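Long-range contacts in muramoyltetrapeptide carboxypeptidase (Oxalobacter formigenes OXCC13, PDB 6UUK), which probably acts as a serine-type LD-carboxypeptidase that removes the terminal D-alanine from muramoyl tetrapeptides of bacterial cell-wall material: residues T129-L133 against D153-F157; M159-K163 against P233-I238; H190-M195 against K320-P324; E215-G220 against L323-A329. All blocks are in the same frame, centred on the assembly; numbering follows the deposited sequence.

Interaction 1: residues T129-L133 against D153-F157; sequences TTRLL and DFTVF
Two first torsions bring Thr129 and Asp153 together: chi1 of -58° sets the threonine methyl CG2 opposite the backbone N and keeps OG1 beside it, while chi1 of -179° swings the Asp153 carboxylate away from its own amide nitrogen. Asp153 directly follows Ser152, the predicted nucleophile, in the turn between strand 147-150 and helix 155-163, a strand-turn-helix arrangement consistent with the nucleophile elbow of serine hydrolases. The loop 129-133 lies against this turn and the helix that leaves it. Thr129 divides its work between its two branches. Its hydroxyl OG1 donates a hydrogen bond to Asp153 OD2 at 2.9 Å, approaching from above the carboxylate plane, 41° out of it, as the two side chains slide past each other in opposite directions. Its methyl CG2 reaches the helix backbone, 3.4 Å from Phe157 N, and meets Phe157 CB at 3.6 Å, so that it sits at the edge of the Phe157 ring, not over a face. The bond on one branch and the packing on the other probably hold the threonine in a single rotation. The loop is held from its far side as well: Arg131 forms a salt bridge with Glu256 of the second subunit, and Thr130 packs on Leu260 of that subunit. Phe157 meanwhile meets the rings of Phe148 and Phe138. Between these points Val156 projects its isopropyl group into the loop. Its CG1 lies 3.6 Å from Thr130 OG1, and the Val156 and Leu133 side chains cross at about a right angle, with Leu133 CD1 and CD2 both 3.9 Å from Val156 CG1.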
loop_
_atom_site.group_PDB
_atom_site.type_symbol
_atom_site.label_atom_id
_atom_site.label_comp_id
_atom_site.label_asym_id
_atom_site.label_seq_id
_atom_site.Cartn_x
_atom_site.Cartn_y
_atom_site.Cartn_z
ATOM N N THR B 129 14.115 -5.769 3.214
ATOM C CA THR B 129 14.510 -5.618 1.819
ATOM C C THR B 129 14.448 -4.155 1.390
ATOM O O THR B 129 15.390 -3.633 0.794
ATOM C CB THR B 129 13.618 -6.458 0.886
ATOM O OG1 THR B 129 13.697 -7.839 1.262
ATOM C CG2 THR B 129 14.063 -6.306 -0.556
ATOM N N THR B 130 13.325 -3.500 1.697
ATOM C CA THR B 130 13.175 -2.087 1.366
ATOM C C THR B 130 14.162 -1.222 2.142
ATOM O O THR B 130 14.667 -0.226 1.609
ATOM C CB THR B 130 11.736 -1.638 1.639
ATOM O OG1 THR B 130 10.841 -2.343 0.769
ATOM C CG2 THR B 130 11.576 -0.140 1.409
ATOM N N ARG B 131 14.469 -1.602 3.385
ATOM C CA ARG B 131 15.365 -0.815 4.226
ATOM C C ARG B 131 16.789 -0.740 3.690
ATOM O O ARG B 131 17.592 0.024 4.235
ATOM C CB ARG B 131 15.404 -1.391 5.642
ATOM C CG ARG B 131 14.334 -0.865 6.577
ATOM C CD ARG B 131 14.687 -1.201 8.018
ATOM N NE ARG B 131 13.848 -0.491 8.979
ATOM C CZ ARG B 131 14.114 -0.407 10.278
ATOM N NH1 ARG B 131 13.299 0.260 11.083
ATOM N NH2 ARG B 131 15.202 -0.982 10.771
ATOM N N LEU B 132 17.128 -1.506 2.651
ATOM C CA LEU B 132 18.513 -1.568 2.201
ATOM C C LEU B 132 18.625 -1.583 0.681
ATOM O O LEU B 132 19.597 -2.117 0.137
ATOM C CB LEU B 132 19.218 -2.790 2.796
ATOM C CG LEU B 132 18.412 -4.088 2.923
ATOM C CD1 LEU B 132 18.320 -4.832 1.598
ATOM C CD2 LEU B 132 19.007 -4.981 3.999
ATOM N N LEU B 133 17.654 -0.996 -0.022
ATOM C CA LEU B 133 17.739 -0.934 -1.478
ATOM C C LEU B 133 18.926 -0.094 -1.935
ATOM O O LEU B 133 19.525 -0.383 -2.977
ATOM C CB LEU B 133 16.441 -0.377 -2.061
ATOM C CG LEU B 133 15.227 -1.309 -2.041
ATOM C CD1 LEU B 133 13.997 -0.589 -2.565
ATOM C CD2 LEU B 133 15.504 -2.562 -2.855
ATOM N N ASP B 153 7.841 -10.313 0.837
ATOM C CA ASP B 153 8.617 -9.078 0.838
ATOM C C ASP B 153 9.781 -9.128 -0.141
ATOM O O ASP B 153 10.271 -8.073 -0.561
ATOM C CB ASP B 153 9.122 -8.788 2.252
ATOM C CG ASP B 153 9.920 -7.502 2.339
ATOM O OD1 ASP B 153 9.335 -6.419 2.129
ATOM O OD2 ASP B 153 11.133 -7.576 2.625
ATOM N N PHE B 154 10.228 -10.325 -0.524
ATOM C CA PHE B 154 11.335 -10.455 -1.464
ATOM C C PHE B 154 10.966 -10.017 -2.876
ATOM O O PHE B 154 11.855 -9.942 -3.732
ATOM C CB PHE B 154 11.836 -11.901 -1.478
ATOM C CG PHE B 154 13.247 -12.051 -1.968
ATOM C CD1 PHE B 154 14.308 -11.587 -1.208
ATOM C CD2 PHE B 154 13.515 -12.663 -3.180
ATOM C CE1 PHE B 154 15.610 -11.724 -1.651
ATOM C CE2 PHE B 154 14.814 -12.804 -3.629
ATOM C CZ PHE B 154 15.862 -12.336 -2.863
ATOM N N THR B 155 9.688 -9.734 -3.140
ATOM C CA THR B 155 9.307 -9.157 -4.425
ATOM C C THR B 155 9.976 -7.805 -4.639
ATOM O O THR B 155 10.313 -7.450 -5.774
ATOM C CB THR B 155 7.784 -9.022 -4.510
ATOM O OG1 THR B 155 7.176 -10.302 -4.298
ATOM C CG2 THR B 155 7.359 -8.490 -5.873
ATOM N N VAL B 156 10.184 -7.046 -3.560
ATOM C CA VAL B 156 10.899 -5.776 -3.653
ATOM C C VAL B 156 12.309 -5.998 -4.186
ATOM O O VAL B 156 12.799 -5.235 -5.028
ATOM C CB VAL B 156 10.912 -5.077 -2.281
ATOM C CG1 VAL B 156 11.820 -3.857 -2.301
ATOM C CG2 VAL B 156 9.499 -4.688 -1.869
ATOM N N PHE B 157 12.979 -7.051 -3.714
ATOM C CA PHE B 157 14.325 -7.350 -4.190
ATOM C C PHE B 157 14.325 -7.753 -5.658
ATOM O O PHE B 157 15.277 -7.444 -6.383
ATOM C CB PHE B 157 14.942 -8.458 -3.335
ATOM C CG PHE B 157 16.399 -8.706 -3.613
ATOM C CD1 PHE B 157 16.791 -9.603 -4.596
ATOM C CD2 PHE B 157 17.377 -8.054 -2.884
ATOM C CE1 PHE B 157 18.128 -9.835 -4.848
ATOM C CE2 PHE B 157 18.716 -8.284 -3.134
ATOM C CZ PHE B 157 19.091 -9.175 -4.117
#

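Interaction 2: residues M159-K163 against P233-I238; sequences MALLK and PWMPDI
Lys163 lies across the loop 233-238 where the end of helix 155-163, in the N-terminal part of the LD-carboxypeptidase fold, packs against a connection between a helix and a strand of the C-terminal part. Its side chain can be followed outward as a series of meetings with backbone carbonyls. CB starts 4.0 Å from Trp234 O. CG leaves anti to the backbone N and comes to 3.8 Å from Pro233 O; a bend at chi2 (60°) then carries CD to 3.5 Å from Met235 O. CE lies 3.5 Å from Pro233 O. At the tip, NZ comes within 3.5 Å of Met235 O without a hydrogen bond and nears Asp237 CB, the two side chains crossing at a slant with their opposite charges apart. The carbonyls would nevertheless probably favour the positive end of the chain.

Deeper in, Pro236 is the wedge of the loop. Its CG presses to 3.3 Å from Met159 O, the carbonyl that accepts the helix bond from Lys163 N, and touches SE of Met159, a selenomethionine. The Leu162 side chain crosses those of Pro236 and Ile238 at about right angles, its CD2 doing the touching, beside Trp219 of strand 213-222. An alanine in place of Leu162 would probably open a gap at this corner, leaving Pro236 CB and Ile238 CD1 without the methyl they rest on. Trp234 carries the contact toward the dimer partner, its NE1 hydrogen-bonding Glu264 of the second subunit. On the six-membered ring of its indole, Trp234 CE3 meets Ala160 CB obliquely at 3.6 Å.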
loop_
_atom_site.group_PDB
_atom_site.type_symbol
_atom_site.label_atom_id
_atom_site.label_comp_id
_atom_site.label_asym_id
_atom_site.label_seq_id
_atom_site.Cartn_x
_atom_site.Cartn_y
_atom_site.Cartn_z
HETATM N N MSE B 159 12.205 -6.802 -8.079
HETATM C CA MSE B 159 11.837 -5.736 -9.004
HETATM C C MSE B 159 13.046 -4.875 -9.348
HETATM O O MSE B 159 13.213 -4.450 -10.491
HETATM C CB MSE B 159 10.719 -4.869 -8.419
HETATM C CG MSE B 159 9.386 -5.586 -8.254
HETATM SE SE MSE B 159 8.717 -6.370 -9.911
HETATM C CE MSE B 159 9.295 -8.213 -9.641
ATOM N N ALA B 160 13.892 -4.619 -8.347
ATOM C CA ALA B 160 15.112 -3.859 -8.594
ATOM C C ALA B 160 16.090 -4.641 -9.460
ATOM O O ALA B 160 16.810 -4.044 -10.270
ATOM C CB ALA B 160 15.765 -3.462 -7.271
ATOM N N LEU B 161 16.137 -5.966 -9.303
ATOM C CA LEU B 161 16.931 -6.787 -10.210
ATOM C C LEU B 161 16.392 -6.707 -11.632
ATOM O O LEU B 161 17.161 -6.594 -12.593
ATOM C CB LEU B 161 16.953 -8.239 -9.733
ATOM C CG LEU B 161 17.921 -8.597 -8.607
ATOM C CD1 LEU B 161 17.870 -10.092 -8.334
ATOM C CD2 LEU B 161 19.332 -8.163 -8.963
ATOM N N LEU B 162 15.067 -6.766 -11.785
ATOM C CA LEU B 162 14.471 -6.631 -13.108
ATOM C C LEU B 162 14.629 -5.215 -13.648
ATOM O O LEU B 162 14.675 -5.020 -14.867
ATOM C CB LEU B 162 12.995 -7.024 -13.059
ATOM C CG LEU B 162 12.278 -7.113 -14.404
ATOM C CD1 LEU B 162 12.968 -8.122 -15.311
ATOM C CD2 LEU B 162 10.823 -7.479 -14.200
ATOM N N LYS B 163 14.715 -4.222 -12.760
ATOM C CA LYS B 163 14.979 -2.857 -13.202
ATOM C C LYS B 163 16.355 -2.740 -13.843
ATOM O O LYS B 163 16.565 -1.891 -14.718
ATOM C CB LYS B 163 14.851 -1.893 -12.022
ATOM C CG LYS B 163 14.942 -0.423 -12.398
ATOM C CD LYS B 163 13.835 -0.034 -13.366
ATOM C CE LYS B 163 13.940 1.427 -13.768
ATOM N NZ LYS B 163 12.869 1.814 -14.726
ATOM N N PRO B 233 11.654 4.698 -8.222
ATOM C CA PRO B 233 12.515 4.334 -9.359
ATOM C C PRO B 233 12.845 2.853 -9.432
ATOM O O PRO B 233 13.464 2.426 -10.415
ATOM C CB PRO B 233 13.784 5.168 -9.123
ATOM C CG PRO B 233 13.365 6.261 -8.190
ATOM C CD PRO B 233 12.311 5.655 -7.319
ATOM N N TRP B 234 12.462 2.060 -8.431
ATOM C CA TRP B 234 12.738 0.631 -8.442
ATOM C C TRP B 234 11.695 -0.170 -9.211
ATOM O O TRP B 234 11.883 -1.376 -9.402
ATOM C CB TRP B 234 12.834 0.103 -7.009
ATOM C CG TRP B 234 13.724 0.920 -6.122
ATOM C CD1 TRP B 234 13.336 1.871 -5.225
ATOM C CD2 TRP B 234 15.154 0.862 -6.051
ATOM N NE1 TRP B 234 14.435 2.407 -4.597
ATOM C CE2 TRP B 234 15.563 1.804 -5.088
ATOM C CE3 TRP B 234 16.128 0.103 -6.709
ATOM C CZ2 TRP B 234 16.903 2.009 -4.765
ATOM C CZ3 TRP B 234 17.458 0.308 -6.387
ATOM C CH2 TRP B 234 17.833 1.253 -5.424
HETATM N N MSE B 235 10.612 0.463 -9.652
HETATM C CA MSE B 235 9.589 -0.215 -10.441
HETATM C C MSE B 235 10.066 -0.457 -11.869
HETATM O O MSE B 235 10.438 0.481 -12.574
HETATM C CB MSE B 235 8.292 0.598 -10.453
HETATM C CG MSE B 235 7.256 0.101 -11.452
HETATM SE SE MSE B 235 6.403 -1.574 -10.930
HETATM C CE MSE B 235 5.117 -0.872 -9.643
ATOM N N PRO B 236 10.064 -1.720 -12.293
ATOM C CA PRO B 236 10.504 -2.034 -13.654
ATOM C C PRO B 236 9.575 -1.417 -14.686
ATOM O O PRO B 236 8.383 -1.217 -14.446
ATOM C CB PRO B 236 10.459 -3.566 -13.702
ATOM C CG PRO B 236 10.499 -3.997 -12.272
ATOM C CD PRO B 236 9.772 -2.933 -11.511
ATOM N N ASP B 237 10.144 -1.112 -15.849
ATOM C CA ASP B 237 9.410 -0.478 -16.939
ATOM C C ASP B 237 9.170 -1.497 -18.051
ATOM O O ASP B 237 9.680 -1.391 -19.172
ATOM C CB ASP B 237 10.172 0.739 -17.446
ATOM C CG ASP B 237 9.341 1.607 -18.369
ATOM O OD1 ASP B 237 8.161 1.281 -18.634
ATOM O OD2 ASP B 237 9.878 2.632 -18.826
ATOM N N ILE B 238 8.374 -2.505 -17.703
ATOM C CA ILE B 238 8.017 -3.582 -18.619
ATOM C C ILE B 238 6.883 -3.101 -19.515
ATOM O O ILE B 238 5.822 -2.693 -19.028
ATOM C CB ILE B 238 7.616 -4.845 -17.842
ATOM C CG1 ILE B 238 8.726 -5.239 -16.867
ATOM C CG2 ILE B 238 7.321 -6.006 -18.784
ATOM C CD1 ILE B 238 10.042 -5.535 -17.545
#

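Interaction 3: residues H190-M195 against K320-P324; sequences HFDETM and KVTLP
Lys320 brings its carbonyl O to 4.4 Å from His190 CB, while its side chain turns away from helix 185-196 toward the region of His316, a predicted member of the charge relay. Val321 comes next and places a methyl on the helix: chi1 of -64° sets CG1 beside the backbone N, and that methyl lies over one face of the His190 imidazole in a CH-pi contact, 4.1 Å from the ring centroid and 23° off its normal. Thr322 does most of the work. Its OG1 lies in the plane of the Phe191 ring at the edge, 3.6 Å from Phe191 CD1, and its CG2 touches the methyl CE of Met195, also a selenomethionine, at 3.8 Å. Facing the same residue, Thr194 OG1 packs 3.7 Å from Thr322 CB but gives its hydrogen bond to His190 O, at 2.8 Å, one turn back in its own helix; that carbonyl also accepts from Thr194 N. A valine in place of Thr194 would lack the hydroxyl and is likely to leave His190 O without its second donor. Leu323 points away from the helix, and its backbone pairs with Ser170. Pro324 closes the walk, its CG 3.9 Å from Thr194 CG2. Helix 185-196 thus packs on strands 147-150 and 168-170 of the mixed sheet and on the approach to edge strand 323-325, the helix-on-sheet layering of alpha/beta folds.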
loop_
_atom_site.group_PDB
_atom_site.type_symbol
_atom_site.label_atom_id
_atom_site.label_comp_id
_atom_site.label_asym_id
_atom_site.label_seq_id
_atom_site.Cartn_x
_atom_site.Cartn_y
_atom_site.Cartn_z
ATOM N N HIS B 190 8.400 -28.572 -8.532
ATOM C CA HIS B 190 8.341 -27.454 -9.467
ATOM C C HIS B 190 9.527 -26.516 -9.290
ATOM O O HIS B 190 9.964 -25.880 -10.257
ATOM C CB HIS B 190 7.031 -26.686 -9.298
ATOM C CG HIS B 190 5.895 -27.240 -10.100
ATOM N ND1 HIS B 190 5.553 -26.752 -11.343
ATOM C CD2 HIS B 190 5.020 -28.239 -9.835
ATOM C CE1 HIS B 190 4.518 -27.426 -11.810
ATOM N NE2 HIS B 190 4.175 -28.335 -10.915
ATOM N N PHE B 191 10.061 -26.416 -8.071
ATOM C CA PHE B 191 11.224 -25.566 -7.837
ATOM C C PHE B 191 12.480 -26.176 -8.446
ATOM O O PHE B 191 13.226 -25.499 -9.163
ATOM C CB PHE B 191 11.408 -25.329 -6.338
ATOM C CG PHE B 191 12.718 -24.686 -5.981
ATOM C CD1 PHE B 191 12.941 -23.344 -6.238
ATOM C CD2 PHE B 191 13.725 -25.425 -5.383
ATOM C CE1 PHE B 191 14.146 -22.752 -5.910
ATOM C CE2 PHE B 191 14.932 -24.839 -5.053
ATOM C CZ PHE B 191 15.143 -23.501 -5.316
ATOM N N ASP B 192 12.729 -27.461 -8.174
ATOM C CA ASP B 192 13.905 -28.122 -8.730
ATOM C C ASP B 192 13.842 -28.199 -10.249
ATOM O O ASP B 192 14.884 -28.190 -10.914
ATOM C CB ASP B 192 14.051 -29.524 -8.138
ATOM C CG ASP B 192 14.289 -29.505 -6.640
ATOM O OD1 ASP B 192 14.435 -28.403 -6.072
ATOM O OD2 ASP B 192 14.330 -30.594 -6.031
ATOM N N GLU B 193 12.635 -28.274 -10.814
ATOM C CA GLU B 193 12.506 -28.377 -12.264
ATOM C C GLU B 193 12.876 -27.066 -12.946
ATOM O O GLU B 193 13.587 -27.068 -13.958
ATOM C CB GLU B 193 11.083 -28.796 -12.633
ATOM C CG GLU B 193 10.886 -29.106 -14.107
ATOM C CD GLU B 193 9.481 -29.585 -14.416
ATOM O OE1 GLU B 193 8.596 -29.437 -13.547
ATOM O OE2 GLU B 193 9.263 -30.114 -15.526
ATOM N N THR B 194 12.409 -25.938 -12.406
ATOM C CA THR B 194 12.709 -24.646 -13.018
ATOM C C THR B 194 14.198 -24.329 -12.959
ATOM O O THR B 194 14.725 -23.664 -13.859
ATOM C CB THR B 194 11.901 -23.542 -12.334
ATOM O OG1 THR B 194 10.527 -23.938 -12.249
ATOM C CG2 THR B 194 11.993 -22.242 -13.121
HETATM N N MSE B 195 14.891 -24.798 -11.927
HETATM C CA MSE B 195 16.322 -24.555 -11.792
HETATM C C MSE B 195 17.130 -25.376 -12.793
HETATM O O MSE B 195 18.209 -24.964 -13.216
HETATM C CB MSE B 195 16.793 -24.872 -10.371
HETATM C CG MSE B 195 16.072 -24.111 -9.266
HETATM SE SE MSE B 195 16.222 -22.174 -9.411
HETATM C CE MSE B 195 14.496 -21.799 -10.233
ATOM N N LYS B 320 2.817 -24.238 -4.502
ATOM C CA LYS B 320 3.126 -23.068 -5.308
ATOM C C LYS B 320 4.133 -23.456 -6.379
ATOM O O LYS B 320 4.845 -24.456 -6.260
ATOM C CB LYS B 320 3.678 -21.917 -4.453
ATOM C CG LYS B 320 5.084 -22.158 -3.927
ATOM C CD LYS B 320 5.530 -21.038 -3.003
ATOM C CE LYS B 320 4.685 -21.000 -1.743
ATOM N NZ LYS B 320 5.084 -19.893 -0.832
ATOM N N VAL B 321 4.184 -22.650 -7.434
ATOM C CA VAL B 321 5.107 -22.868 -8.537
ATOM C C VAL B 321 6.208 -21.817 -8.476
ATOM O O VAL B 321 6.102 -20.800 -7.784
ATOM C CB VAL B 321 4.394 -22.834 -9.905
ATOM C CG1 VAL B 321 3.392 -23.972 -10.011
ATOM C CG2 VAL B 321 3.709 -21.493 -10.112
ATOM N N THR B 322 7.282 -22.077 -9.216
ATOM C CA THR B 322 8.407 -21.156 -9.327
ATOM C C THR B 322 8.286 -20.417 -10.655
ATOM O O THR B 322 8.412 -21.022 -11.724
ATOM C CB THR B 322 9.738 -21.899 -9.226
ATOM O OG1 THR B 322 9.861 -22.484 -7.925
ATOM C CG2 THR B 322 10.898 -20.942 -9.459
ATOM N N LEU B 323 8.039 -19.111 -10.584
ATOM C CA LEU B 323 7.821 -18.295 -11.770
ATOM C C LEU B 323 9.053 -17.450 -12.048
ATOM O O LEU B 323 9.405 -16.589 -11.228
ATOM C CB LEU B 323 6.593 -17.403 -11.591
ATOM C CG LEU B 323 5.265 -18.134 -11.397
ATOM C CD1 LEU B 323 4.126 -17.149 -11.182
ATOM C CD2 LEU B 323 4.975 -19.040 -12.585
ATOM N N PRO B 324 9.737 -17.659 -13.176
ATOM C CA PRO B 324 10.897 -16.819 -13.506
ATOM C C PRO B 324 10.504 -15.383 -13.811
ATOM O O PRO B 324 9.996 -15.090 -14.898
ATOM C CB PRO B 324 11.492 -17.509 -14.741
ATOM C CG PRO B 324 10.933 -18.900 -14.722
ATOM C CD PRO B 324 9.569 -18.770 -14.127
#

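Interaction 4: residues E215-G220 against L323-A329; sequences EGTLWG and LPVGGRA
Antiparallel pairing inside the seven-stranded mixed sheet joins strand 213-222 to the start of strand 328-333, and a type II beta turn from Pro324 to Gly327 leads into it. Gly216 and Ala329 form a hydrogen-bonded pair: Gly216 N donates to Ala329 O at 3.1 Å, and the return bond from Ala329 N to Gly216 O is shorter at 2.8 Å. Thr217 and Arg328 make the neighbouring non-hydrogen-bonded pair. Backbone hydrogen bonds continue past these pairs into the turn. Leu218 N donates to Gly327 O at 2.9 Å from above the carbonyl plane, 38° out of it, whereas Gly326 N meets Leu218 O nearly head-on at 2.6 Å. Gly326 has a positive phi of 105°, the conformation glycine favours at the third position of such a turn. On the buried side Leu218 CB packs on Ala329 CB at 3.6 Å, and the CD2 branch of the leucine reaches over to Leu323 CB. Val325 CG1 touches Trp219 CB, while the indole turns away to bond Gln271 through NE1. At the outer end Glu215 and Arg328 lie side by side, pointing the same way, with Glu215 OE2 and Arg328 NE still 4.8 Å apart. Strand 323-325 runs nearly crosswise to strand 215-220, at 99°, so the chain passes from the edge strand of the six-stranded sheet into the antiparallel part of the seven-stranded one through a tight type II beta turn with glycine at its third position.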
loop_
_atom_site.group_PDB
_atom_site.type_symbol
_atom_site.label_atom_id
_atom_site.label_comp_id
_atom_site.label_asym_id
_atom_site.label_seq_id
_atom_site.Cartn_x
_atom_site.Cartn_y
_atom_site.Cartn_z
ATOM N N GLU B 215 1.809 -13.135 -25.404
ATOM C CA GLU B 215 3.175 -13.576 -25.140
ATOM C C GLU B 215 4.019 -12.352 -24.822
ATOM O O GLU B 215 4.134 -11.447 -25.652
ATOM C CB GLU B 215 3.750 -14.335 -26.339
ATOM C CG GLU B 215 5.215 -14.714 -26.193
ATOM C CD GLU B 215 5.719 -15.547 -27.355
ATOM O OE1 GLU B 215 4.884 -16.139 -28.070
ATOM O OE2 GLU B 215 6.950 -15.607 -27.555
ATOM N N GLY B 216 4.599 -12.325 -23.629
ATOM C CA GLY B 216 5.403 -11.198 -23.218
ATOM C C GLY B 216 6.292 -11.549 -22.046
ATOM O O GLY B 216 6.425 -12.714 -21.667
ATOM N N THR B 217 6.903 -10.514 -21.474
ATOM C CA THR B 217 7.816 -10.686 -20.351
ATOM C C THR B 217 7.020 -10.909 -19.071
ATOM O O THR B 217 6.193 -10.073 -18.693
ATOM C CB THR B 217 8.727 -9.468 -20.211
ATOM O OG1 THR B 217 9.453 -9.268 -21.431
ATOM C CG2 THR B 217 9.714 -9.670 -19.071
ATOM N N LEU B 218 7.270 -12.035 -18.405
ATOM C CA LEU B 218 6.579 -12.354 -17.164
ATOM C C LEU B 218 7.247 -11.640 -15.996
ATOM O O LEU B 218 8.472 -11.687 -15.847
ATOM C CB LEU B 218 6.578 -13.863 -16.928
ATOM C CG LEU B 218 5.775 -14.361 -15.725
ATOM C CD1 LEU B 218 4.288 -14.113 -15.933
ATOM C CD2 LEU B 218 6.046 -15.834 -15.469
ATOM N N TRP B 219 6.439 -10.986 -15.165
ATOM C CA TRP B 219 6.958 -10.262 -14.014
ATOM C C TRP B 219 5.821 -10.002 -13.039
ATOM O O TRP B 219 4.643 -10.098 -13.392
ATOM C CB TRP B 219 7.625 -8.947 -14.431
ATOM C CG TRP B 219 6.671 -7.923 -14.966
ATOM C CD1 TRP B 219 6.010 -7.961 -16.158
ATOM C CD2 TRP B 219 6.286 -6.698 -14.331
ATOM N NE1 TRP B 219 5.228 -6.840 -16.301
ATOM C CE2 TRP B 219 5.381 -6.048 -15.193
ATOM C CE3 TRP B 219 6.614 -6.091 -13.114
ATOM C CZ2 TRP B 219 4.801 -4.821 -14.879
ATOM C CZ3 TRP B 219 6.037 -4.873 -12.804
ATOM C CH2 TRP B 219 5.142 -4.251 -13.683
ATOM N N GLY B 220 6.193 -9.671 -11.802
ATOM C CA GLY B 220 5.249 -9.380 -10.749
ATOM C C GLY B 220 5.623 -10.111 -9.480
ATOM O O GLY B 220 6.784 -10.476 -9.267
ATOM N N LEU B 323 8.039 -19.111 -10.584
ATOM C CA LEU B 323 7.821 -18.295 -11.770
ATOM C C LEU B 323 9.053 -17.450 -12.048
ATOM O O LEU B 323 9.405 -16.589 -11.228
ATOM C CB LEU B 323 6.593 -17.403 -11.591
ATOM C CG LEU B 323 5.265 -18.134 -11.397
ATOM C CD1 LEU B 323 4.126 -17.149 -11.182
ATOM C CD2 LEU B 323 4.975 -19.040 -12.585
ATOM N N PRO B 324 9.737 -17.659 -13.176
ATOM C CA PRO B 324 10.897 -16.819 -13.506
ATOM C C PRO B 324 10.504 -15.383 -13.811
ATOM O O PRO B 324 9.996 -15.090 -14.898
ATOM C CB PRO B 324 11.492 -17.509 -14.741
ATOM C CG PRO B 324 10.933 -18.900 -14.722
ATOM C CD PRO B 324 9.569 -18.770 -14.127
ATOM N N VAL B 325 10.731 -14.482 -12.858
ATOM C CA VAL B 325 10.439 -13.069 -13.073
ATOM C C VAL B 325 11.448 -12.504 -14.063
ATOM O O VAL B 325 12.659 -12.508 -13.810
ATOM C CB VAL B 325 10.462 -12.294 -11.752
ATOM C CG1 VAL B 325 10.337 -10.803 -12.013
ATOM C CG2 VAL B 325 9.344 -12.774 -10.840
ATOM N N GLY B 326 10.954 -12.013 -15.197
ATOM C CA GLY B 326 11.797 -11.513 -16.260
ATOM C C GLY B 326 11.915 -12.431 -17.456
ATOM O O GLY B 326 12.536 -12.044 -18.454
ATOM N N GLY B 327 11.343 -13.628 -17.387
ATOM C CA GLY B 327 11.385 -14.563 -18.489
ATOM C C GLY B 327 10.395 -14.208 -19.582
ATOM O O GLY B 327 9.725 -13.176 -19.557
ATOM N N ARG B 328 10.310 -15.100 -20.562
ATOM C CA ARG B 328 9.445 -14.927 -21.727
ATOM C C ARG B 328 8.279 -15.900 -21.583
ATOM O O ARG B 328 8.433 -17.105 -21.796
ATOM C CB ARG B 328 10.232 -15.164 -23.011
ATOM C CG ARG B 328 9.446 -14.956 -24.293
ATOM C CD ARG B 328 10.383 -15.027 -25.485
ATOM N NE ARG B 328 11.223 -16.222 -25.432
ATOM C CZ ARG B 328 12.387 -16.347 -26.060
ATOM N NH1 ARG B 328 12.863 -15.346 -26.788
ATOM N NH2 ARG B 328 13.082 -17.472 -25.955
ATOM N N ALA B 329 7.115 -15.371 -21.221
ATOM C CA ALA B 329 5.940 -16.179 -20.935
ATOM C C ALA B 329 5.013 -16.245 -22.142
ATOM O O ALA B 329 4.996 -15.347 -22.989
ATOM C CB ALA B 329 5.177 -15.625 -19.730
#

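In the fold
From the N terminus, interaction 1 closes first, a short loop within the N-terminal part that ties the segment after strand 119-122 to the start of helix 155-163. Interaction 2 opens farther along the same helix and reaches the loop after helix 223-228, joining the two family regions. Before it closes, interactions 3 and 4 have both opened, so each crosses it. These two end on one overlapping stretch, sharing Leu323 and Pro324, where helix 185-196 and strand 213-222 meet strand 323-325 and its turn. Trp219 and Val325 of interaction 4 also pack on interaction 2, while interactions 1 and 2 both touch the second subunit.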